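Local coordinates for protein NAD-dependent epimerase/dehydratase (Methylobacillus flagellatus KT, PDB 3GPI) that is of unknown function but probably binds a nicotinamide adenine dinucleotide cofactor, as in other members of the NAD-dependent epimerase/dehydratase family, at residues G15-R20 and I185-G190; I194-Q199 and S257-I262; A9-L14 and Q37-G42; E139-L144 and S149-F154; R225-R230 and S268-L273. All coordinates share one frame; numbering follows the deposited sequence.

Contact 1: residues G15-R20 and I185-G190; sequences GLELAR and IHRDDG
Glu17 meets Arg187 and Asp188 in a salt-bridge network between two helices of the Rossmann-type domain. Glu17 lies on helix 13-24, which follows the glycine-rich turn. Its partners form the first turn of helix 187-201, directly after strand 181-186. No hydrogen bond crosses the contact. Arg187 passes over the Glu17 side chain at about a right angle, and one face of its guanidinium lies over the carboxylate. The two flat groups are only 7° from parallel. Glu17 OE1 and Arg187 NH2 are 3.8 Å apart, a long ion pair in which no N-H points at the oxygen.

The hydrogen bonds run within each segment. Arg20 grips Glu17 side-on, NE to OE1 and NH2 to OE2, the second at 2.7 Å. Arg187 turns NE and NH2 together onto Asp188 OD1, with Arg187 NH2 at 2.7 Å from that oxygen. A bend at chi3 (72°) of Arg187 brings the guanidinium round to it. His186 is the N-cap of helix 187-201, and its ND1 accepts from Asp188 N at 2.9 Å. Arg21 adds a further salt bridge to Glu17 OE2.

Two carboxylates are thus brought close, with Glu17 OE2 3.6 Å from Asp188 OD1. The arginines around them probably offset this repulsion, so the two acids are likely to tolerate each other only with them in place.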
# COMPACT_ATOMS: atom_id res chain seq x y z
N GLY A 15 6.45 -3.03 4.02
CA GLY A 15 6.86 -4.41 4.33
C GLY A 15 7.52 -4.51 5.69
O GLY A 15 7.32 -5.50 6.40
N LEU A 16 8.29 -3.50 6.08
CA LEU A 16 8.93 -3.52 7.38
C LEU A 16 7.96 -3.37 8.52
O LEU A 16 8.07 -4.07 9.53
CB LEU A 16 10.05 -2.47 7.48
CG LEU A 16 11.25 -2.82 6.62
CD1 LEU A 16 12.17 -1.62 6.38
CD2 LEU A 16 12.00 -3.94 7.37
N GLU A 17 6.97 -2.51 8.35
CA GLU A 17 5.97 -2.35 9.38
C GLU A 17 5.10 -3.59 9.50
O GLU A 17 4.76 -3.99 10.61
CB GLU A 17 5.12 -1.08 9.13
CG GLU A 17 3.96 -0.85 10.10
CD GLU A 17 4.36 -0.62 11.55
OE1 GLU A 17 5.57 -0.38 11.82
OE2 GLU A 17 3.46 -0.69 12.40
N LEU A 18 4.79 -4.20 8.37
CA LEU A 18 4.05 -5.46 8.37
C LEU A 18 4.85 -6.52 9.10
O LEU A 18 4.32 -7.26 9.93
CB LEU A 18 3.77 -5.86 6.94
CG LEU A 18 3.05 -7.22 6.82
CD1 LEU A 18 1.74 -7.26 7.60
CD2 LEU A 18 2.81 -7.52 5.34
N ALA A 19 6.14 -6.62 8.77
CA ALA A 19 6.97 -7.64 9.43
C ALA A 19 6.96 -7.44 10.94
O ALA A 19 6.87 -8.42 11.69
CB ALA A 19 8.40 -7.61 8.89
N ARG A 20 7.05 -6.20 11.38
CA ARG A 20 7.10 -5.92 12.81
C ARG A 20 5.85 -6.41 13.50
O ARG A 20 5.90 -7.07 14.55
CB ARG A 20 7.31 -4.41 13.02
CG ARG A 20 7.49 -3.98 14.47
CD ARG A 20 7.45 -2.43 14.66
NE ARG A 20 6.10 -1.89 14.42
CZ ARG A 20 5.12 -1.88 15.31
NH1 ARG A 20 5.32 -2.39 16.53
NH2 ARG A 20 3.93 -1.37 15.02
N ILE A 185 -3.91 6.20 2.55
CA ILE A 185 -3.90 5.19 3.58
C ILE A 185 -2.62 5.40 4.37
O ILE A 185 -1.55 5.53 3.81
CB ILE A 185 -4.02 3.75 2.95
CG1 ILE A 185 -4.16 2.66 4.04
CG2 ILE A 185 -2.87 3.45 2.02
CD1 ILE A 185 -5.56 2.63 4.75
N HIS A 186 -2.73 5.38 5.69
CA HIS A 186 -1.54 5.49 6.50
C HIS A 186 -0.77 4.17 6.44
O HIS A 186 -1.38 3.08 6.47
CB HIS A 186 -1.95 5.75 7.95
CG HIS A 186 -0.82 6.16 8.85
ND1 HIS A 186 0.17 5.28 9.27
CD2 HIS A 186 -0.54 7.36 9.43
CE1 HIS A 186 1.01 5.93 10.06
NE2 HIS A 186 0.59 7.19 10.18
N ARG A 187 0.55 4.24 6.33
CA ARG A 187 1.40 3.05 6.34
C ARG A 187 0.99 2.03 7.40
O ARG A 187 0.94 0.83 7.14
CB ARG A 187 2.86 3.45 6.57
CG ARG A 187 3.86 2.29 6.63
CD ARG A 187 5.11 2.72 7.43
NE ARG A 187 4.85 2.85 8.86
CZ ARG A 187 5.74 3.25 9.76
NH1 ARG A 187 6.96 3.58 9.38
NH2 ARG A 187 5.38 3.36 11.03
N ASP A 188 0.70 2.49 8.62
CA ASP A 188 0.41 1.54 9.68
C ASP A 188 -0.94 0.87 9.51
O ASP A 188 -1.12 -0.28 9.92
CB ASP A 188 0.43 2.21 11.04
CG ASP A 188 1.81 2.68 11.47
OD1 ASP A 188 2.83 2.43 10.80
OD2 ASP A 188 1.87 3.27 12.57
N ASP A 189 -1.92 1.57 8.93
CA ASP A 189 -3.16 0.89 8.59
C ASP A 189 -3.01 -0.09 7.45
O ASP A 189 -3.64 -1.15 7.44
CB ASP A 189 -4.26 1.92 8.24
CG ASP A 189 -4.97 2.43 9.47
OD1 ASP A 189 -5.37 1.58 10.29
OD2 ASP A 189 -5.18 3.67 9.59
N GLY A 190 -2.22 0.24 6.42
CA GLY A 190 -1.99 -0.71 5.34
C GLY A 190 -1.37 -1.99 5.91
O GLY A 190 -1.79 -3.10 5.57

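Contact 2: residues I194-Q199 and S257-I262; sequences IAYLIQ and SGYQLI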
# COMPACT_ATOMS: atom_id res chain seq x y z
N ILE A 194 -3.29 -5.78 6.39
CA ILE A 194 -2.76 -7.06 5.89
C ILE A 194 -2.55 -8.07 7.01
O ILE A 194 -2.93 -9.24 6.88
CB ILE A 194 -1.44 -6.87 5.14
CG1 ILE A 194 -1.66 -5.95 3.94
CG2 ILE A 194 -0.87 -8.23 4.73
CD1 ILE A 194 -0.38 -5.50 3.28
N ALA A 195 -2.03 -7.62 8.16
CA ALA A 195 -1.90 -8.54 9.31
C ALA A 195 -3.24 -9.03 9.76
O ALA A 195 -3.36 -10.22 10.12
CB ALA A 195 -1.17 -7.87 10.47
N TYR A 196 -4.25 -8.17 9.73
CA TYR A 196 -5.59 -8.59 10.11
C TYR A 196 -6.12 -9.66 9.15
O TYR A 196 -6.68 -10.69 9.59
CB TYR A 196 -6.53 -7.38 10.15
CG TYR A 196 -7.98 -7.67 10.39
CD1 TYR A 196 -8.43 -7.95 11.68
CD2 TYR A 196 -8.90 -7.60 9.34
CE1 TYR A 196 -9.75 -8.17 11.91
CE2 TYR A 196 -10.27 -7.86 9.58
CZ TYR A 196 -10.66 -8.12 10.88
OH TYR A 196 -12.01 -8.36 11.12
N LEU A 197 -5.88 -9.47 7.86
CA LEU A 197 -6.38 -10.46 6.89
C LEU A 197 -5.64 -11.77 7.09
O LEU A 197 -6.20 -12.84 6.89
CB LEU A 197 -6.22 -9.98 5.45
CG LEU A 197 -7.08 -8.78 5.09
CD1 LEU A 197 -6.78 -8.41 3.65
CD2 LEU A 197 -8.58 -9.07 5.29
N ILE A 198 -4.37 -11.71 7.48
CA ILE A 198 -3.60 -12.92 7.74
C ILE A 198 -4.15 -13.64 8.94
O ILE A 198 -4.24 -14.88 8.91
CB ILE A 198 -2.08 -12.56 7.86
CG1 ILE A 198 -1.51 -12.30 6.45
CG2 ILE A 198 -1.27 -13.70 8.56
CD1 ILE A 198 -0.14 -11.65 6.47
N GLN A 199 -4.52 -12.90 9.99
CA GLN A 199 -5.15 -13.50 11.19
C GLN A 199 -6.51 -14.12 10.87
O GLN A 199 -6.86 -15.16 11.45
CB GLN A 199 -5.26 -12.46 12.30
CG GLN A 199 -5.83 -13.03 13.59
CD GLN A 199 -5.98 -11.98 14.66
OE1 GLN A 199 -6.87 -11.12 14.58
NE2 GLN A 199 -5.12 -12.03 15.68
N SER A 257 -14.99 -5.92 6.49
CA SER A 257 -14.15 -7.04 6.93
C SER A 257 -14.04 -7.03 8.43
O SER A 257 -13.57 -8.04 9.01
CB SER A 257 -12.72 -6.94 6.36
OG SER A 257 -12.01 -5.88 7.01
N GLY A 258 -14.41 -5.92 9.07
CA GLY A 258 -14.29 -5.79 10.52
C GLY A 258 -13.02 -5.08 10.95
O GLY A 258 -12.86 -4.80 12.14
N TYR A 259 -12.14 -4.79 9.99
CA TYR A 259 -10.91 -4.09 10.33
C TYR A 259 -11.23 -2.69 10.85
O TYR A 259 -12.08 -2.00 10.28
CB TYR A 259 -9.98 -4.02 9.11
CG TYR A 259 -8.73 -3.22 9.47
CD1 TYR A 259 -7.76 -3.77 10.31
CD2 TYR A 259 -8.55 -1.92 9.00
CE1 TYR A 259 -6.63 -3.06 10.70
CE2 TYR A 259 -7.42 -1.21 9.35
CZ TYR A 259 -6.49 -1.76 10.22
OH TYR A 259 -5.40 -1.06 10.63
N GLN A 260 -10.55 -2.28 11.92
CA GLN A 260 -10.74 -0.93 12.50
C GLN A 260 -9.54 -0.04 12.19
O GLN A 260 -8.41 -0.31 12.58
CB GLN A 260 -10.96 -0.99 14.00
CG GLN A 260 -12.31 -1.61 14.32
CD GLN A 260 -12.56 -1.74 15.80
OE1 GLN A 260 -11.79 -2.38 16.52
NE2 GLN A 260 -13.65 -1.15 16.27
N LEU A 261 -9.79 1.01 11.42
CA LEU A 261 -8.70 1.92 11.11
C LEU A 261 -8.09 2.59 12.33
O LEU A 261 -8.80 3.12 13.21
CB LEU A 261 -9.20 2.99 10.14
CG LEU A 261 -9.50 2.52 8.72
CD1 LEU A 261 -10.51 3.43 8.02
CD2 LEU A 261 -8.23 2.33 7.85
N ILE A 262 -6.77 2.58 12.37
CA ILE A 262 -6.02 3.32 13.40
C ILE A 262 -6.18 4.82 13.14
O ILE A 262 -6.35 5.60 14.07
CB ILE A 262 -4.52 2.97 13.35
CG1 ILE A 262 -4.32 1.46 13.60
CG2 ILE A 262 -3.70 3.78 14.38
CD1 ILE A 262 -2.93 1.00 13.22
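Tyr196 reaches from helix 187-201 to the turn that follows helix 252-256, where Ser257 forms an ST turn. The helix belongs to the Rossmann-type domain, and the turn begins the loop leading to helix 266-277.

The side chain of Tyr196 can be followed outward. CG stands anti to the backbone N (chi1 174°), which aims the ring at the loop. Tyr196 CB lies 3.8 Å from Tyr259 CD1, and CG keeps close to the same atom. Tyr196 CD2 packs on Tyr259 CB at 3.7 Å. Further out, Tyr196 CE2 has Ser257 O as its nearest partner, at 3.4 Å, with Tyr259 N and Ser257 OG also near. CZ lies close to Ser257 O too. One face of the ring carries Tyr259 CA, set toward the rim. The Tyr196 and Tyr259 side chains run past each other in opposite directions, the planes of the Tyr196 and Tyr259 rings turned by 57°. Tyr259 OH binds Asp189 OD1, and Phe193 meets the Tyr259 ring edge to face.

The turn is held from inside as well. Ser257 OG accepts from Tyr259 N at 3.2 Å and is also bonded to Leu254 O. Gly258 has a positive phi, where a side chain would press on the preceding carbonyl O. A CB there would also clash with Tyr196 OH.

At its tip, Tyr196 OH donates to Ser257 O at 2.6 Å, tilted 26° from the carbonyl plane.

Contact 3: residues A9-L14 and Q37-G42; sequences AGCGDL and QPMPAG
Cys11 and Met39 touch through CB and the methyl group, while Gln37 reaches the same turn through its amide and a water. Cys11 follows strand 6-9, and the two partners lie in the loop between strands 29-33 and 45-47.

The Met39 chain is folded. CG lies anti to the carbonyl carbon, and the chain then bends at chi2 (-72°) and again at chi3 (109°). These bends carry the methyl back to the glycine-rich turn. Met39 CE comes 3.8 Å from Cys11 CB and 3.6 Å from Cys11 O. Met39 SD also lies close to Cys11 CB, at 3.9 Å. Met39 also packs on Leu16, Arg33 and Thr45. On the cysteine it is CB, not SG, that makes the touch.

Gln37 takes a different course. Its chain runs straight beyond CG and delivers the amide to the turn. Gln37 NE2 stops 3.6 Å from Cys11 O and 3.9 Å from Gly12 N, and neither approach is a hydrogen bond. The polar link is made by water 1 instead. It accepts from Cys11 N at 2.9 Å and donates to Gln37 OE1. The same OE1 is bonded to Arg34 N, which probably limits the turning of the amide.

Gly10 has a positive phi (107°) that a side chain would not tolerate. Gly12 is the N-cap of helix 13-24. With Gly15, these glycines are consistent with the GxGxxG pattern of a Rossmann-type dinucleotide-binding turn.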
# COMPACT_ATOMS: atom_id res chain seq x y z
N ALA A 9 7.98 -10.16 0.16
CA ALA A 9 8.88 -9.76 -0.91
C ALA A 9 8.76 -8.26 -1.08
O ALA A 9 7.71 -7.77 -1.47
CB ALA A 9 8.55 -10.45 -2.18
N GLY A 10 9.85 -7.56 -0.79
CA GLY A 10 9.87 -6.11 -0.82
C GLY A 10 9.90 -5.59 0.60
O GLY A 10 8.91 -5.72 1.33
N CYS A 11 11.02 -5.00 0.98
CA CYS A 11 11.22 -4.52 2.35
C CYS A 11 11.35 -3.01 2.44
O CYS A 11 12.21 -2.47 3.15
CB CYS A 11 12.43 -5.19 2.99
SG CYS A 11 12.23 -6.98 3.21
N GLY A 12 10.48 -2.33 1.72
CA GLY A 12 10.29 -0.91 1.98
C GLY A 12 9.52 -0.69 3.27
O GLY A 12 9.35 -1.60 4.12
N ASP A 13 9.02 0.51 3.45
CA ASP A 13 8.48 0.86 4.76
C ASP A 13 7.23 0.04 5.11
O ASP A 13 7.01 -0.34 6.27
CB ASP A 13 8.24 2.36 4.92
CG ASP A 13 7.22 2.95 3.92
OD1 ASP A 13 6.80 2.29 2.93
OD2 ASP A 13 6.84 4.12 4.17
N LEU A 14 6.39 -0.22 4.12
CA LEU A 14 5.18 -0.98 4.37
C LEU A 14 5.54 -2.41 4.77
O LEU A 14 5.03 -2.92 5.78
CB LEU A 14 4.31 -0.98 3.11
CG LEU A 14 3.12 -1.92 3.18
CD1 LEU A 14 2.12 -1.52 4.22
CD2 LEU A 14 2.43 -2.03 1.83
N GLN A 37 19.48 -1.77 0.25
CA GLN A 37 18.48 -1.44 1.23
C GLN A 37 18.95 -1.87 2.60
O GLN A 37 18.95 -3.07 2.92
CB GLN A 37 17.14 -2.11 0.94
CG GLN A 37 16.36 -1.52 -0.16
CD GLN A 37 15.08 -2.28 -0.28
OE1 GLN A 37 15.09 -3.43 -0.72
NE2 GLN A 37 13.98 -1.66 0.13
N PRO A 38 19.36 -0.90 3.41
CA PRO A 38 19.72 -1.21 4.75
C PRO A 38 18.48 -1.55 5.57
O PRO A 38 17.41 -0.98 5.38
CB PRO A 38 20.31 0.12 5.25
CG PRO A 38 19.63 1.14 4.48
CD PRO A 38 19.45 0.56 3.14
N MET A 39 18.66 -2.49 6.47
CA MET A 39 17.58 -2.94 7.35
C MET A 39 17.80 -2.50 8.77
O MET A 39 18.94 -2.45 9.24
CB MET A 39 17.46 -4.48 7.29
CG MET A 39 17.08 -5.01 5.93
SD MET A 39 15.32 -4.66 5.49
CE MET A 39 15.51 -3.39 4.19
N PRO A 40 16.71 -2.28 9.53
CA PRO A 40 16.84 -2.06 10.97
C PRO A 40 17.23 -3.36 11.67
O PRO A 40 16.85 -4.45 11.23
CB PRO A 40 15.44 -1.63 11.40
CG PRO A 40 14.56 -2.07 10.32
CD PRO A 40 15.32 -2.29 9.07
N ALA A 41 18.03 -3.24 12.70
CA ALA A 41 18.48 -4.40 13.46
C ALA A 41 17.30 -5.21 13.93
O ALA A 41 16.27 -4.69 14.40
CB ALA A 41 19.41 -4.05 14.64
N GLY A 42 17.46 -6.52 13.76
CA GLY A 42 16.47 -7.49 14.24
C GLY A 42 15.55 -8.03 13.17
O GLY A 42 14.88 -9.06 13.44
O HOH W 1 12.87 -4.53 -1.16

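Contact 4: residues E139-L144 and S149-F154; sequences EAEALL and STILRF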
# COMPACT_ATOMS: atom_id res chain seq x y z
N GLU A 139 -1.38 -5.97 -15.30
CA GLU A 139 -0.74 -7.16 -15.86
C GLU A 139 -0.18 -8.06 -14.75
O GLU A 139 -0.31 -9.29 -14.83
CB GLU A 139 0.36 -6.75 -16.83
CG GLU A 139 1.22 -7.89 -17.32
CD GLU A 139 2.06 -7.50 -18.49
OE1 GLU A 139 2.96 -6.64 -18.32
OE2 GLU A 139 1.82 -8.06 -19.58
N ALA A 140 0.42 -7.45 -13.72
CA ALA A 140 0.93 -8.21 -12.56
C ALA A 140 -0.24 -8.85 -11.80
O ALA A 140 -0.14 -10.02 -11.38
CB ALA A 140 1.79 -7.33 -11.65
N GLU A 141 -1.33 -8.10 -11.62
CA GLU A 141 -2.53 -8.59 -10.94
C GLU A 141 -3.10 -9.83 -11.61
O GLU A 141 -3.52 -10.77 -10.93
CB GLU A 141 -3.63 -7.53 -10.91
CG GLU A 141 -3.52 -6.48 -9.80
CD GLU A 141 -4.73 -5.58 -9.73
OE1 GLU A 141 -5.82 -5.94 -10.19
OE2 GLU A 141 -4.62 -4.48 -9.17
N ALA A 142 -3.10 -9.80 -12.94
CA ALA A 142 -3.87 -10.75 -13.76
C ALA A 142 -3.48 -12.18 -13.46
O ALA A 142 -4.34 -13.08 -13.43
CB ALA A 142 -3.67 -10.45 -15.24
N LEU A 143 -2.17 -12.35 -13.26
CA LEU A 143 -1.52 -13.62 -12.97
C LEU A 143 -2.18 -14.32 -11.80
O LEU A 143 -2.53 -15.50 -11.85
CB LEU A 143 -0.06 -13.35 -12.66
CG LEU A 143 0.98 -14.47 -12.70
CD1 LEU A 143 0.99 -15.20 -14.08
CD2 LEU A 143 2.33 -13.90 -12.40
N LEU A 144 -2.41 -13.57 -10.73
CA LEU A 144 -3.00 -14.17 -9.54
C LEU A 144 -4.37 -14.84 -9.71
O LEU A 144 -4.87 -15.44 -8.75
CB LEU A 144 -3.08 -13.11 -8.44
CG LEU A 144 -1.72 -12.57 -8.05
CD1 LEU A 144 -1.86 -11.41 -7.07
CD2 LEU A 144 -0.86 -13.67 -7.46
N SER A 149 -5.70 -15.90 -3.45
CA SER A 149 -5.02 -14.60 -3.38
C SER A 149 -5.98 -13.49 -3.09
O SER A 149 -7.16 -13.59 -3.30
CB SER A 149 -4.31 -14.32 -4.70
OG SER A 149 -5.21 -14.23 -5.78
N THR A 150 -5.41 -12.38 -2.63
CA THR A 150 -6.11 -11.15 -2.35
C THR A 150 -5.24 -10.04 -2.87
O THR A 150 -4.09 -9.88 -2.46
CB THR A 150 -6.30 -10.96 -0.86
OG1 THR A 150 -7.12 -12.02 -0.36
CG2 THR A 150 -6.98 -9.60 -0.58
N ILE A 151 -5.81 -9.27 -3.79
CA ILE A 151 -5.17 -8.07 -4.32
C ILE A 151 -5.63 -6.91 -3.44
O ILE A 151 -6.81 -6.73 -3.14
CB ILE A 151 -5.64 -7.85 -5.75
CG1 ILE A 151 -5.08 -8.94 -6.66
CG2 ILE A 151 -5.24 -6.46 -6.25
CD1 ILE A 151 -5.85 -9.02 -7.96
N LEU A 152 -4.63 -6.12 -3.03
CA LEU A 152 -4.88 -4.97 -2.16
C LEU A 152 -4.49 -3.72 -2.94
O LEU A 152 -3.29 -3.42 -3.09
CB LEU A 152 -4.00 -5.09 -0.91
CG LEU A 152 -4.31 -6.37 -0.12
CD1 LEU A 152 -3.22 -6.59 0.91
CD2 LEU A 152 -5.68 -6.35 0.50
N ARG A 153 -5.50 -2.99 -3.47
CA ARG A 153 -5.17 -1.76 -4.21
C ARG A 153 -5.06 -0.60 -3.22
O ARG A 153 -6.08 -0.14 -2.71
CB ARG A 153 -6.26 -1.47 -5.24
CG ARG A 153 -6.19 -2.44 -6.41
CD ARG A 153 -7.29 -2.19 -7.43
NE ARG A 153 -7.24 -3.21 -8.48
CZ ARG A 153 -8.29 -3.54 -9.25
NH1 ARG A 153 -9.46 -2.94 -9.10
NH2 ARG A 153 -8.14 -4.50 -10.13
N PHE A 154 -3.81 -0.26 -2.87
CA PHE A 154 -3.57 0.79 -1.89
C PHE A 154 -3.71 2.16 -2.56
O PHE A 154 -3.24 2.35 -3.70
CB PHE A 154 -2.13 0.70 -1.38
CG PHE A 154 -1.91 -0.22 -0.21
CD1 PHE A 154 -1.17 0.23 0.87
CD2 PHE A 154 -2.41 -1.50 -0.19
CE1 PHE A 154 -0.93 -0.61 1.98
CE2 PHE A 154 -2.22 -2.33 0.93
CZ PHE A 154 -1.47 -1.91 2.00
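Glu141 and Arg153 form a two-bond salt bridge between helix 132-143 and strand 149-158, a neighbouring helix and strand of the Rossmann-type domain. Their side chains cross at about a right angle, yet the flat ends come together nearly coplanar, 19° apart. Arg153 presents its NE and NH2 edge. Arg153 NH2 donates to Glu141 OE1 at 2.7 Å and Arg153 NE to Glu141 OE2 at 3.0 Å. Each oxygen uses its syn lone pair, and both bonds are almost straight. Glu141 CG sits beside the backbone N (chi1 -82°) and the chain is extended beyond it, which sends the carboxylate to the arginine. Ser108 also bonds Glu141 OE2, and Tyr113 holds Arg153 NH1, so both groups have further anchors.

Ile151 lies across the Glu141 chain at about a right angle. Its CD1 packs against Glu141 CG. An alanine at Glu141 would remove the carboxylate and is likely to leave the buried Arg153 charge without its mate and Ser108 without this partner.

Towards the start of the strand, Leu144 packs beside Ile151. Ser149 OG, which bonds Tyr147 O, sits 3.6 Å from Leu144 CB. Leu144 CD1 meets Ile151 CG1 at 4.1 Å.

Contact 5: residues R225-R230 and S268-L273; sequences RWLADR and SGYGAL. With EDO (1,2-ethanediol), chain B.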
# COMPACT_ATOMS: atom_id res chain seq x y z
N ARG A 225 -4.46 23.26 2.73
CA ARG A 225 -4.81 24.36 3.63
C ARG A 225 -4.91 23.89 5.07
O ARG A 225 -4.50 24.62 5.96
CB ARG A 225 -6.12 25.00 3.19
CG ARG A 225 -5.97 25.87 1.96
CD ARG A 225 -7.30 26.42 1.60
NE ARG A 225 -7.18 27.40 0.54
CZ ARG A 225 -8.03 28.41 0.40
NH1 ARG A 225 -9.01 28.59 1.29
NH2 ARG A 225 -7.86 29.25 -0.61
N TRP A 226 -5.45 22.68 5.31
CA TRP A 226 -5.58 22.16 6.68
C TRP A 226 -4.16 22.00 7.25
O TRP A 226 -3.86 22.37 8.42
CB TRP A 226 -6.33 20.80 6.60
CG TRP A 226 -6.67 20.22 7.98
CD1 TRP A 226 -7.85 20.38 8.66
CD2 TRP A 226 -5.85 19.38 8.79
NE1 TRP A 226 -7.80 19.70 9.84
CE2 TRP A 226 -6.59 19.07 9.95
CE3 TRP A 226 -4.57 18.83 8.63
CZ2 TRP A 226 -6.08 18.25 10.97
CZ3 TRP A 226 -4.06 18.00 9.64
CH2 TRP A 226 -4.82 17.74 10.81
N LEU A 227 -3.26 21.43 6.45
CA LEU A 227 -1.89 21.24 6.88
C LEU A 227 -1.13 22.57 7.08
O LEU A 227 -0.30 22.70 7.99
CB LEU A 227 -1.16 20.37 5.87
CG LEU A 227 -1.54 18.88 5.92
CD1 LEU A 227 -0.94 18.14 4.76
CD2 LEU A 227 -1.16 18.23 7.27
N ALA A 228 -1.45 23.54 6.23
CA ALA A 228 -0.84 24.86 6.34
C ALA A 228 -1.34 25.52 7.63
O ALA A 228 -0.52 26.08 8.37
CB ALA A 228 -1.20 25.70 5.12
N ASP A 229 -2.63 25.40 7.92
CA ASP A 229 -3.22 25.98 9.13
C ASP A 229 -2.55 25.45 10.39
O ASP A 229 -2.21 26.20 11.32
CB ASP A 229 -4.72 25.74 9.19
CG ASP A 229 -5.49 26.59 8.21
OD1 ASP A 229 -4.90 27.46 7.53
OD2 ASP A 229 -6.73 26.37 8.08
N ARG A 230 -2.27 24.17 10.42
CA ARG A 230 -1.67 23.61 11.62
C ARG A 230 -0.18 23.83 11.73
O ARG A 230 0.41 23.52 12.74
CB ARG A 230 -2.03 22.11 11.70
CG ARG A 230 -3.37 21.96 12.46
CD ARG A 230 -4.31 20.96 11.87
NE ARG A 230 -5.68 21.18 12.33
CZ ARG A 230 -6.58 21.93 11.69
NH1 ARG A 230 -6.23 22.55 10.57
NH2 ARG A 230 -7.81 22.07 12.18
N SER A 268 -6.68 12.54 11.88
CA SER A 268 -6.00 11.64 12.81
C SER A 268 -4.56 11.36 12.40
O SER A 268 -3.61 11.46 13.20
CB SER A 268 -6.79 10.33 12.87
OG SER A 268 -8.07 10.60 13.40
N GLY A 269 -4.36 10.95 11.14
CA GLY A 269 -3.07 10.57 10.68
C GLY A 269 -2.08 11.72 10.62
O GLY A 269 -0.96 11.61 11.14
N TYR A 270 -2.47 12.81 9.97
CA TYR A 270 -1.57 13.95 9.94
C TYR A 270 -1.45 14.62 11.30
O TYR A 270 -0.37 15.10 11.62
CB TYR A 270 -1.94 14.93 8.83
CG TYR A 270 -1.49 14.46 7.47
CD1 TYR A 270 -0.14 14.43 7.14
CD2 TYR A 270 -2.40 14.03 6.52
CE1 TYR A 270 0.31 14.00 5.90
CE2 TYR A 270 -1.97 13.59 5.25
CZ TYR A 270 -0.62 13.58 4.95
OH TYR A 270 -0.19 13.14 3.74
N GLY A 271 -2.52 14.61 12.08
CA GLY A 271 -2.37 15.03 13.51
C GLY A 271 -1.21 14.29 14.21
O GLY A 271 -0.33 14.91 14.84
N ALA A 272 -1.16 12.96 14.07
CA ALA A 272 -0.10 12.17 14.72
C ALA A 272 1.29 12.49 14.15
O ALA A 272 2.30 12.47 14.86
CB ALA A 272 -0.41 10.69 14.59
N LEU A 273 1.37 12.83 12.88
CA LEU A 273 2.67 12.93 12.26
C LEU A 273 3.26 14.26 12.58
O LEU A 273 4.48 14.37 12.81
CB LEU A 273 2.56 12.75 10.75
CG LEU A 273 2.27 11.34 10.28
CD1 LEU A 273 1.92 11.38 8.81
CD2 LEU A 273 3.48 10.45 10.53
C1 EDO B . -1.59 12.06 0.76
O1 EDO B . -2.05 12.25 2.05
C2 EDO B . -2.84 12.28 -0.02
O2 EDO B . -2.60 13.45 -0.76
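Two helices, 220-230 and 266-277, pack in the C-terminal part of the chain. Their short segments run the same general way, with axes 11.5 Å apart and crossing at -32°. Trp226 and Leu227 both pack on Tyr270. Tyr270 CB meets Trp226 CZ3 at 3.8 Å and Leu227 CD2 at 3.7 Å. Leu227 crosses the tyrosine at about a right angle and sets CD1 over one face of its ring. Trp226 CG stands anti to the backbone N (chi1 -174°), which extends the indole toward the other helix. The far edge of the indole points at the backbone of Gly271, whose N lies near the ring plane.

Trp226 is held in turn by Arg230. The guanidinium is centred over Trp226 NE1, and Arg230 NH1 donates to Trp226 O at 3.2 Å.

Tyr270 OH shares a hydrogen bond of 2.7 Å with O1 of a 1,2-ethanediol, probably from the crystallisation liquor. Arg184 also binds this molecule, and Tyr158 stacks on the Tyr270 ring. A serine in place of Tyr270 would probably open a gap beside Leu227 and deprive Tyr158 of its stacking partner.

The arrangement is that of a helix-helix interface built on apolar and aromatic side chains.

From the N terminus, contact 3 comes first and closes the short loop from the glycine-rich turn to the segment after strand 29-33. Contact 1 crosses it, since residues 15-20 lie inside that loop and pair with 185-190 much later. Contact 4, a local helix-to-strand closure, is nested inside the long loop of contact 1. Contacts 2 and 5 open after contact 1 has closed, and they cross each other. Contacts 1 and 2 share helix 187-201 and meet where Asp189 binds Tyr259. Phe154 of contact 4 touches contacts 1, 2 and 3. Contact 5 lies farthest from contact 4, about 32 Å between centres, and touches contact 1 through His186 and Gly269.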